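Local coordinates for (R)-S-adenosyl-L-methionine hydrolase (Thermus thermophilus, PDB 2CW5), which catalyses the hydrolysis of S-adenosyl-L-methionine to adenosine and L-methionine, and shows no chlorinase or fluorinase activity, at residues P167-L179 / G185-G197. Sequence-based numbering, arbitrary orientation.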
# COMPACT_ATOMS: atom_id res chain seq x y z
N PRO C 167 -28.68 -6.50 3.00
CA PRO C 167 -29.95 -5.86 2.64
C PRO C 167 -29.74 -4.57 1.84
O PRO C 167 -30.11 -3.48 2.27
CB PRO C 167 -30.59 -5.60 4.00
CG PRO C 167 -29.40 -5.28 4.85
CD PRO C 167 -28.41 -6.35 4.44
N LEU C 168 -29.13 -4.71 0.66
CA LEU C 168 -28.86 -3.56 -0.20
C LEU C 168 -29.70 -3.63 -1.46
O LEU C 168 -29.61 -4.59 -2.23
CB LEU C 168 -27.38 -3.53 -0.58
CG LEU C 168 -26.38 -3.59 0.58
CD1 LEU C 168 -24.96 -3.72 0.04
CD2 LEU C 168 -26.52 -2.34 1.44
N ALA C 169 -30.52 -2.62 -1.69
CA ALA C 169 -31.37 -2.60 -2.87
C ALA C 169 -31.15 -1.33 -3.67
O ALA C 169 -31.35 -0.23 -3.16
CB ALA C 169 -32.83 -2.72 -2.47
N LEU C 170 -30.72 -1.48 -4.92
CA LEU C 170 -30.53 -0.31 -5.77
C LEU C 170 -31.92 0.00 -6.30
O LEU C 170 -32.71 -0.91 -6.56
CB LEU C 170 -29.57 -0.63 -6.92
CG LEU C 170 -28.24 -1.23 -6.45
CD1 LEU C 170 -27.34 -1.47 -7.65
CD2 LEU C 170 -27.57 -0.28 -5.44
N THR C 171 -32.25 1.28 -6.46
CA THR C 171 -33.59 1.63 -6.92
C THR C 171 -33.68 2.98 -7.59
O THR C 171 -32.86 3.87 -7.35
CB THR C 171 -34.59 1.59 -5.73
OG1 THR C 171 -35.80 2.27 -6.09
CG2 THR C 171 -33.99 2.25 -4.51
N GLU C 172 -34.68 3.14 -8.45
CA GLU C 172 -34.89 4.40 -9.14
C GLU C 172 -35.37 5.42 -8.12
O GLU C 172 -35.30 6.63 -8.35
CB GLU C 172 -35.93 4.23 -10.25
CG GLU C 172 -36.14 5.48 -11.08
CD GLU C 172 -37.11 5.27 -12.22
OE1 GLU C 172 -38.27 4.89 -11.94
OE2 GLU C 172 -36.71 5.47 -13.38
N GLY C 173 -35.86 4.93 -6.99
CA GLY C 173 -36.33 5.83 -5.95
C GLY C 173 -37.84 5.96 -5.84
O GLY C 173 -38.57 5.06 -6.24
N PRO C 174 -38.33 7.10 -5.32
CA PRO C 174 -37.52 8.23 -4.85
C PRO C 174 -36.75 8.00 -3.54
O PRO C 174 -35.86 8.78 -3.20
CB PRO C 174 -38.54 9.35 -4.72
CG PRO C 174 -39.77 8.61 -4.30
CD PRO C 174 -39.76 7.43 -5.24
N GLU C 175 -37.08 6.93 -2.82
CA GLU C 175 -36.42 6.64 -1.55
C GLU C 175 -35.27 5.63 -1.66
O GLU C 175 -35.43 4.53 -2.18
CB GLU C 175 -37.45 6.11 -0.55
CG GLU C 175 -37.92 4.68 -0.81
CD GLU C 175 -38.50 4.48 -2.20
OE1 GLU C 175 -39.54 5.09 -2.51
OE2 GLU C 175 -37.90 3.71 -3.00
N GLY C 176 -34.10 6.03 -1.16
CA GLY C 176 -32.94 5.16 -1.18
C GLY C 176 -32.21 5.36 0.13
O GLY C 176 -32.79 5.88 1.08
N GLU C 177 -30.94 4.97 0.20
CA GLU C 177 -30.20 5.16 1.44
C GLU C 177 -28.72 5.35 1.13
O GLU C 177 -28.27 5.09 0.01
CB GLU C 177 -30.35 3.94 2.35
CG GLU C 177 -29.59 2.71 1.86
CD GLU C 177 -29.64 1.54 2.83
OE1 GLU C 177 -30.62 0.79 2.81
OE2 GLU C 177 -28.68 1.39 3.62
N VAL C 178 -27.96 5.83 2.11
CA VAL C 178 -26.54 5.99 1.92
C VAL C 178 -25.94 4.59 2.00
O VAL C 178 -26.10 3.90 3.02
CB VAL C 178 -25.90 6.88 3.01
CG1 VAL C 178 -24.39 6.90 2.83
CG2 VAL C 178 -26.45 8.30 2.92
N LEU C 179 -25.29 4.16 0.93
CA LEU C 179 -24.68 2.83 0.87
C LEU C 179 -23.36 2.78 1.62
O LEU C 179 -23.15 1.92 2.48
CB LEU C 179 -24.44 2.42 -0.59
CG LEU C 179 -23.68 1.10 -0.83
CD1 LEU C 179 -24.48 -0.07 -0.27
CD2 LEU C 179 -23.45 0.91 -2.32
N GLY C 185 -14.74 10.94 1.39
CA GLY C 185 -15.89 11.28 2.21
C GLY C 185 -17.15 11.47 1.39
O GLY C 185 -18.17 11.89 1.93
N ASN C 186 -17.07 11.20 0.09
CA ASN C 186 -18.24 11.32 -0.78
C ASN C 186 -19.19 10.21 -0.36
O ASN C 186 -18.76 9.10 -0.06
CB ASN C 186 -17.87 11.11 -2.26
CG ASN C 186 -16.95 12.18 -2.81
OD1 ASN C 186 -17.14 13.37 -2.55
ND2 ASN C 186 -15.95 11.77 -3.58
N ALA C 187 -20.48 10.50 -0.36
CA ALA C 187 -21.47 9.50 0.02
C ALA C 187 -22.03 8.81 -1.22
O ALA C 187 -22.48 9.47 -2.16
CB ALA C 187 -22.58 10.14 0.82
N ILE C 188 -21.99 7.48 -1.22
CA ILE C 188 -22.53 6.69 -2.32
C ILE C 188 -23.92 6.25 -1.87
O ILE C 188 -24.07 5.71 -0.77
CB ILE C 188 -21.69 5.42 -2.58
CG1 ILE C 188 -20.21 5.79 -2.73
CG2 ILE C 188 -22.22 4.69 -3.80
CD1 ILE C 188 -19.90 6.70 -3.91
N THR C 189 -24.94 6.49 -2.70
CA THR C 189 -26.29 6.10 -2.33
C THR C 189 -26.75 4.93 -3.18
O THR C 189 -26.05 4.51 -4.11
CB THR C 189 -27.30 7.26 -2.53
OG1 THR C 189 -27.61 7.41 -3.92
CG2 THR C 189 -26.72 8.57 -1.98
N THR C 190 -27.93 4.40 -2.86
CA THR C 190 -28.50 3.27 -3.58
C THR C 190 -29.40 3.73 -4.73
O THR C 190 -30.01 2.91 -5.41
CB THR C 190 -29.33 2.38 -2.63
OG1 THR C 190 -30.32 3.18 -1.97
CG2 THR C 190 -28.43 1.73 -1.59
N LEU C 191 -29.48 5.04 -4.94
CA LEU C 191 -30.32 5.59 -6.00
C LEU C 191 -29.69 5.44 -7.38
O LEU C 191 -28.51 5.74 -7.57
CB LEU C 191 -30.62 7.07 -5.74
CG LEU C 191 -31.55 7.35 -4.56
CD1 LEU C 191 -31.73 8.85 -4.40
CD2 LEU C 191 -32.90 6.67 -4.80
N LEU C 192 -30.48 5.00 -8.35
CA LEU C 192 -30.00 4.80 -9.72
C LEU C 192 -30.20 6.00 -10.63
O LEU C 192 -29.69 6.03 -11.75
CB LEU C 192 -30.69 3.58 -10.33
CG LEU C 192 -30.26 2.26 -9.69
CD1 LEU C 192 -31.21 1.15 -10.11
CD2 LEU C 192 -28.81 1.95 -10.10
N ARG C 193 -30.96 7.00 -10.17
CA ARG C 193 -31.15 8.17 -11.01
C ARG C 193 -30.87 9.47 -10.27
O ARG C 193 -31.03 9.56 -9.05
CB ARG C 193 -32.57 8.18 -11.60
CG ARG C 193 -33.63 8.80 -10.72
CD ARG C 193 -34.78 9.31 -11.57
NE ARG C 193 -35.70 10.16 -10.82
CZ ARG C 193 -36.67 10.87 -11.38
NH1 ARG C 193 -36.86 10.83 -12.69
NH2 ARG C 193 -37.47 11.61 -10.62
N ALA C 194 -30.43 10.47 -11.03
CA ALA C 194 -30.12 11.78 -10.48
C ALA C 194 -30.70 12.81 -11.43
O ALA C 194 -30.00 13.32 -12.31
CB ALA C 194 -28.61 11.95 -10.36
N PRO C 195 -31.99 13.14 -11.27
CA PRO C 195 -32.70 14.11 -12.11
C PRO C 195 -32.03 15.46 -12.25
O PRO C 195 -31.67 16.11 -11.26
CB PRO C 195 -34.07 14.20 -11.43
CG PRO C 195 -33.75 13.95 -10.00
CD PRO C 195 -32.80 12.79 -10.08
N VAL C 196 -31.85 15.89 -13.50
CA VAL C 196 -31.23 17.16 -13.81
C VAL C 196 -32.02 18.32 -13.20
O VAL C 196 -33.24 18.39 -13.34
CB VAL C 196 -31.15 17.37 -15.34
CG1 VAL C 196 -30.15 16.39 -15.95
CG2 VAL C 196 -32.52 17.17 -15.98
N GLY C 197 -31.31 19.21 -12.51
CA GLY C 197 -31.96 20.36 -11.89
C GLY C 197 -32.78 20.02 -10.66
O GLY C 197 -33.34 20.91 -10.03
O HOH W 1 -32.20 1.48 -1.23
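Thr190 and Glu177 bond to each other twice: Thr190 OG1 accepts from Glu177 N at 2.9 Å, and Thr190 N gives its hydrogen to Glu177 O, nearly in line with that carbonyl. The pair lies at the open end of a β-hairpin, far from its turn, in the antiparallel sheet of the C-terminal domain, strand 175-179 running against 187-189. With chi1 at 55°, the Thr190 hydroxyl sits between its own N and carbonyl carbon, turned to the Gly176-Glu177 backbone; a water 2.6 Å from OG1 links it to Ala169 O. Two residues on from Glu177, past the non-hydrogen-bonded pair Val178-Thr189, Leu179 N bonds to Ile188 O at 2.6 Å, in the carbonyl plane. The chain leading into the hairpin, 169-172, crosses the other side of Thr190. Here Thr171 N bonds to Thr190 O, and Thr171 O takes Leu192 N from above its carbonyl plane, making a single bridge between Thr171 and Leu191. ST turns bend both chains: Thr171 OG1 accepts from Gly173 N, while Thr189 OG1 accepts from Leu191 N and donates to Leu231 O. The Glu177 carboxylate forms a salt bridge with Arg46, while its CG rests against Thr190 CG2. Asn186, which probably binds substrate, leads into the second strand. Outermost, Leu192 CD1 packs on Leu170 CB, and Arg193 CG comes within 3.6 Å of Glu172 O. Leu191 CD2 reaches back to Gly173 CA, 3.7 Å away.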